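Local coordinates for DNA protection during starvation protein (Mycobacterium smegmatis, PDB 1UVH), which probably protects DNA from oxidative damage by oxidising iron(II) with hydrogen peroxide and storing it as ferric mineral inside a hollow shell of twelve subunits, at residues Lys13-Ala18 with Leu75-Lys80; Val43-Ile48 with Thr101-Leu106. One frame throughout, in Å; residues are numbered along the deposited sequence.

Contact 1: Lys13-Ala18 with Leu75-Lys80; sequences KASDVA and LGKSPK
Leu75 meets Ala14, Val17 and Ala18 with the forked end of its side chain, CD1 toward Val17 and Ala18, CD2 toward Ala14. CD1 lies 3.9 Å from Val17 CG2 and also reaches the backbone at Ala18, with Leu75 CD1 3.7 Å from Ala18 N. On the other branch, Leu75 CD2 touches Ala14 CB at 4.0 Å. The first torsion of Leu75 (chi1 -67°) puts CG opposite the carbonyl carbon and next to the backbone N, which carries the fork over to the helix. Val17 comes in nearly at a right angle to the leucine, and its CG2 touches CD1.

This is the end of the ferritin-like four-helix bundle where helix 13-41 begins and helix 47-75 finishes. Gly76 breaks the second helix with a positive phi of 130°, backbone angles that suit glycine, and the chain then runs on past Ala18. Here Lys77 lays the apolar part of its chain alongside the alanine methyl: Lys77 CD is 3.8 Å from Ala18 CB, and Lys77 CB is 3.9 Å from the same methyl. The lysine passes Ser15 more loosely, with its CD 4.4 Å from Ser15 OG. On the helix side Leu75 also rests on Leu21, one turn on. Beyond Lys77 the loop turns to a second subunit, where Ser78 OG is hydrogen-bonded to Glu98 and Asn41 of that neighbouring chain, while Lys80 N is hydrogen-bonded to Gln22 OE1 of its own chain.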
loop_
_atom_site.group_PDB
_atom_site.type_symbol
_atom_site.label_atom_id
_atom_site.label_comp_id
_atom_site.label_asym_id
_atom_site.label_seq_id
_atom_site.Cartn_x
_atom_site.Cartn_y
_atom_site.Cartn_z
ATOM N N LYS A 13 -3.355 -42.441 -14.847
ATOM C CA LYS A 13 -4.068 -41.892 -13.669
ATOM C C LYS A 13 -4.286 -40.344 -13.768
ATOM O O LYS A 13 -5.348 -39.829 -13.405
ATOM C CB LYS A 13 -3.366 -42.333 -12.355
ATOM C CG LYS A 13 -4.302 -42.571 -11.160
ATOM C CD LYS A 13 -4.036 -43.873 -10.372
ATOM C CE LYS A 13 -2.663 -43.890 -9.676
ATOM N NZ LYS A 13 -2.725 -43.975 -8.185
ATOM N N ALA A 14 -3.284 -39.642 -14.307
ATOM C CA ALA A 14 -3.367 -38.221 -14.653
ATOM C C ALA A 14 -4.383 -37.901 -15.737
ATOM O O ALA A 14 -5.282 -37.113 -15.529
ATOM C CB ALA A 14 -1.991 -37.715 -15.097
ATOM N N SER A 15 -4.190 -38.484 -16.917
ATOM C CA SER A 15 -5.154 -38.390 -18.009
ATOM C C SER A 15 -6.602 -38.520 -17.515
ATOM O O SER A 15 -7.509 -37.837 -18.011
ATOM C CB SER A 15 -4.847 -39.463 -19.049
ATOM O OG SER A 15 -5.522 -39.202 -20.258
ATOM N N ASP A 16 -6.810 -39.381 -16.523
ATOM C CA ASP A 16 -8.138 -39.568 -15.947
ATOM C C ASP A 16 -8.584 -38.290 -15.277
ATOM O O ASP A 16 -9.682 -37.802 -15.553
ATOM C CB ASP A 16 -8.171 -40.693 -14.906
ATOM C CG ASP A 16 -7.729 -42.052 -15.457
ATOM O OD1 ASP A 16 -6.811 -42.655 -14.843
ATOM O OD2 ASP A 16 -8.254 -42.602 -16.463
ATOM N N VAL A 17 -7.715 -37.770 -14.396
ATOM C CA VAL A 17 -7.976 -36.528 -13.627
ATOM C C VAL A 17 -8.039 -35.261 -14.481
ATOM O O VAL A 17 -8.910 -34.439 -14.291
ATOM C CB VAL A 17 -6.992 -36.336 -12.443
ATOM C CG1 VAL A 17 -5.605 -36.674 -12.810
ATOM C CG2 VAL A 17 -7.020 -34.908 -11.915
ATOM N N ALA A 18 -7.137 -35.126 -15.433
ATOM C CA ALA A 18 -7.230 -34.086 -16.444
ATOM C C ALA A 18 -8.569 -33.962 -17.172
ATOM O O ALA A 18 -8.759 -33.013 -17.933
ATOM C CB ALA A 18 -6.152 -34.292 -17.474
ATOM N N LEU A 75 -0.581 -31.648 -15.425
ATOM C CA LEU A 75 -0.792 -33.061 -15.642
ATOM C C LEU A 75 -0.385 -33.577 -17.046
ATOM O O LEU A 75 -0.134 -34.785 -17.203
ATOM C CB LEU A 75 -2.258 -33.349 -15.454
ATOM C CG LEU A 75 -2.783 -33.174 -14.041
ATOM C CD1 LEU A 75 -4.320 -33.169 -14.094
ATOM C CD2 LEU A 75 -2.230 -34.271 -13.112
ATOM N N GLY A 76 -0.335 -32.685 -18.045
ATOM C CA GLY A 76 0.130 -32.999 -19.383
ATOM C C GLY A 76 -0.859 -32.515 -20.419
ATOM O O GLY A 76 -0.493 -31.764 -21.321
ATOM N N LYS A 77 -2.112 -32.946 -20.290
ATOM C CA LYS A 77 -3.162 -32.537 -21.208
ATOM C C LYS A 77 -3.273 -31.001 -21.368
ATOM O O LYS A 77 -2.730 -30.233 -20.568
ATOM C CB LYS A 77 -4.518 -33.139 -20.778
ATOM C CG LYS A 77 -4.833 -34.527 -21.414
ATOM C CD LYS A 77 -6.310 -34.960 -21.226
ATOM C CE LYS A 77 -6.983 -35.271 -22.553
ATOM N NZ LYS A 77 -7.304 -34.063 -23.366
ATOM N N SER A 78 -3.976 -30.601 -22.434
ATOM C CA SER A 78 -4.300 -29.220 -22.721
ATOM C C SER A 78 -5.702 -28.891 -22.217
ATOM O O SER A 78 -6.649 -29.641 -22.416
ATOM C CB SER A 78 -4.210 -28.939 -24.223
ATOM O OG SER A 78 -5.188 -27.995 -24.657
ATOM N N PRO A 79 -5.817 -27.776 -21.514
ATOM C CA PRO A 79 -7.101 -27.264 -21.037
ATOM C C PRO A 79 -7.847 -26.459 -22.053
ATOM O O PRO A 79 -7.224 -25.788 -22.860
ATOM C CB PRO A 79 -6.682 -26.329 -19.906
ATOM C CG PRO A 79 -5.404 -25.817 -20.353
ATOM C CD PRO A 79 -4.711 -26.947 -21.023
ATOM N N LYS A 80 -9.164 -26.465 -21.958
ATOM C CA LYS A 80 -9.986 -25.958 -23.042
ATOM C C LYS A 80 -10.960 -24.934 -22.420
ATOM O O LYS A 80 -11.772 -25.266 -21.548
ATOM C CB LYS A 80 -10.611 -27.151 -23.844
ATOM C CG LYS A 80 -9.622 -28.406 -23.947
ATOM C CD LYS A 80 -9.673 -29.303 -25.233
ATOM C CE LYS A 80 -10.409 -30.682 -25.064
ATOM N NZ LYS A 80 -11.615 -30.838 -26.004
#

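Contact 2: Val43-Ile48 with Thr101-Leu106; sequences VGPNFI and TVQAHL
The backbone of Val43 meets that of Thr101 and Val102 where Val43 O accepts from Val102 N at 3.1 Å, with an N-H...O angle of 147°. The same oxygen takes a CA-H...O contact from Thr101 CA at 3.2 Å. Val43 CG1 packs on the backbone there, 3.6 Å from Thr101 N.

Further along, Asn46 sets its amide against Val102 and Gln103. The oxygen end lies on the valine, Asn46 OD1 to Val102 CG2 3.5 Å, while the two amide nitrogens, Asn46 ND2 and Gln103 NE2, lie side by side at 3.5 Å, a packing contact. The two amide planes are turned 27° from each other, and a bend at chi2 (-68°) brings the end of Gln103 back toward the asparagine.

In the ferritin-like bundle this is where two helices start together, 47-75 and 102-129. Thr101 N-caps the second, its OG1 taking a weak bond from Ala104 N at 3.3 Å. Subunits gather here as well: Pro45 O receives Asn46 ND2 of a third subunit, and Asn46 ND2 in turn gives to Pro45 O of a fourth, an exchange consistent with a threefold axis of the dodecamer. Phe47, which meets Val102 CG2 through its CA, turns its ring away and packs edge-to-face with His155 of the third subunit; the side chain of Phe47 is about 9 Å from a bound iron(III) ion.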
loop_
_atom_site.group_PDB
_atom_site.type_symbol
_atom_site.label_atom_id
_atom_site.label_comp_id
_atom_site.label_asym_id
_atom_site.label_seq_id
_atom_site.Cartn_x
_atom_site.Cartn_y
_atom_site.Cartn_z
ATOM N N VAL A 43 -31.582 -6.737 -9.263
ATOM C CA VAL A 43 -32.457 -5.568 -9.145
ATOM C C VAL A 43 -33.452 -5.676 -7.930
ATOM O O VAL A 43 -33.807 -6.775 -7.444
ATOM C CB VAL A 43 -33.218 -5.383 -10.481
ATOM C CG1 VAL A 43 -34.341 -6.406 -10.624
ATOM C CG2 VAL A 43 -33.743 -3.995 -10.625
ATOM N N GLY A 44 -33.899 -4.540 -7.421
ATOM C CA GLY A 44 -34.757 -4.551 -6.256
ATOM C C GLY A 44 -34.189 -3.699 -5.152
ATOM O O GLY A 44 -33.219 -2.989 -5.339
ATOM N N PRO A 45 -34.794 -3.758 -3.980
ATOM C CA PRO A 45 -34.404 -2.863 -2.901
ATOM C C PRO A 45 -33.337 -3.530 -2.027
ATOM O O PRO A 45 -33.359 -3.415 -0.797
ATOM C CB PRO A 45 -35.732 -2.640 -2.172
ATOM C CG PRO A 45 -36.480 -3.917 -2.377
ATOM C CD PRO A 45 -35.889 -4.651 -3.562
ATOM N N ASN A 46 -32.416 -4.238 -2.676
ATOM C CA ASN A 46 -31.287 -4.876 -1.992
ATOM C C ASN A 46 -30.178 -5.207 -2.990
ATOM O O ASN A 46 -29.266 -5.991 -2.720
ATOM C CB ASN A 46 -31.754 -6.140 -1.279
ATOM C CG ASN A 46 -32.928 -6.774 -1.975
ATOM O OD1 ASN A 46 -33.403 -6.275 -3.016
ATOM N ND2 ASN A 46 -33.432 -7.866 -1.405
ATOM N N PHE A 47 -30.234 -4.541 -4.134
ATOM C CA PHE A 47 -29.486 -4.979 -5.298
ATOM C C PHE A 47 -28.004 -4.786 -5.081
ATOM O O PHE A 47 -27.220 -5.694 -5.382
ATOM C CB PHE A 47 -30.016 -4.320 -6.580
ATOM C CG PHE A 47 -29.107 -3.337 -7.190
ATOM C CD1 PHE A 47 -29.031 -2.067 -6.692
ATOM C CD2 PHE A 47 -28.374 -3.660 -8.302
ATOM C CE1 PHE A 47 -28.199 -1.141 -7.281
ATOM C CE2 PHE A 47 -27.543 -2.747 -8.902
ATOM C CZ PHE A 47 -27.444 -1.490 -8.395
ATOM N N ILE A 48 -27.627 -3.642 -4.503
ATOM C CA ILE A 48 -26.216 -3.360 -4.276
ATOM C C ILE A 48 -25.580 -4.335 -3.306
ATOM O O ILE A 48 -24.467 -4.739 -3.507
ATOM C CB ILE A 48 -25.975 -1.942 -3.835
ATOM C CG1 ILE A 48 -24.501 -1.582 -4.068
ATOM C CG2 ILE A 48 -26.355 -1.762 -2.368
ATOM C CD1 ILE A 48 -24.122 -1.256 -5.526
ATOM N N THR A 101 -35.426 -9.793 -10.031
ATOM C CA THR A 101 -35.142 -9.471 -8.640
ATOM C C THR A 101 -34.011 -10.335 -8.105
ATOM O O THR A 101 -33.702 -11.394 -8.643
ATOM C CB THR A 101 -36.398 -9.620 -7.703
ATOM O OG1 THR A 101 -36.843 -10.979 -7.679
ATOM C CG2 THR A 101 -37.607 -8.831 -8.195
ATOM N N VAL A 102 -33.400 -9.838 -7.035
ATOM C CA VAL A 102 -32.454 -10.596 -6.214
ATOM C C VAL A 102 -32.991 -11.987 -5.929
ATOM O O VAL A 102 -32.305 -12.997 -6.118
ATOM C CB VAL A 102 -32.268 -9.923 -4.818
ATOM C CG1 VAL A 102 -31.489 -10.831 -3.874
ATOM C CG2 VAL A 102 -31.613 -8.588 -4.940
ATOM N N GLN A 103 -34.235 -11.985 -5.459
ATOM C CA GLN A 103 -34.848 -13.140 -4.838
ATOM C C GLN A 103 -34.870 -14.255 -5.888
ATOM O O GLN A 103 -34.403 -15.375 -5.662
ATOM C CB GLN A 103 -36.252 -12.796 -4.309
ATOM C CG GLN A 103 -36.690 -11.268 -4.335
ATOM C CD GLN A 103 -35.915 -10.324 -3.345
ATOM O OE1 GLN A 103 -35.371 -10.774 -2.316
ATOM N NE2 GLN A 103 -35.879 -9.024 -3.672
ATOM N N ALA A 104 -35.358 -13.913 -7.063
ATOM C CA ALA A 104 -35.333 -14.821 -8.184
ATOM C C ALA A 104 -33.932 -15.355 -8.390
ATOM O O ALA A 104 -33.704 -16.574 -8.384
ATOM C CB ALA A 104 -35.779 -14.086 -9.433
ATOM N N HIS A 105 -32.999 -14.423 -8.571
ATOM C CA HIS A 105 -31.641 -14.734 -9.029
ATOM C C HIS A 105 -30.848 -15.626 -8.081
ATOM O O HIS A 105 -30.088 -16.483 -8.506
ATOM C CB HIS A 105 -30.880 -13.438 -9.242
ATOM C CG HIS A 105 -31.050 -12.873 -10.603
ATOM N ND1 HIS A 105 -30.819 -13.613 -11.735
ATOM C CD2 HIS A 105 -31.409 -11.638 -11.021
ATOM C CE1 HIS A 105 -31.046 -12.861 -12.799
ATOM N NE2 HIS A 105 -31.396 -11.653 -12.393
ATOM N N LEU A 106 -31.033 -15.413 -6.793
ATOM C CA LEU A 106 -30.375 -16.235 -5.808
ATOM C C LEU A 106 -30.992 -17.643 -5.733
ATOM O O LEU A 106 -30.295 -18.633 -5.498
ATOM C CB LEU A 106 -30.414 -15.513 -4.475
ATOM C CG LEU A 106 -29.623 -14.189 -4.461
ATOM C CD1 LEU A 106 -29.200 -13.880 -3.045
ATOM C CD2 LEU A 106 -28.389 -14.112 -5.404
#

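From the N terminus, the chain sets down 13-18 at the start of helix 13-41, runs that helix to its far end, and lays down 43-48, which turns into the first residues of helix 47-75. Returning along this second helix it reaches 75-80, where contact 1 closes the first loop; after helix 83-89 it arrives at 101-106, where contact 2 closes the second. The two loops therefore cross. Contact 1 ties the beginning of the first long helix to the end of the second, and contact 2 the beginning of the second to that of helix 102-129. Their centres are 39 Å apart, on opposite sides of the chain's centre.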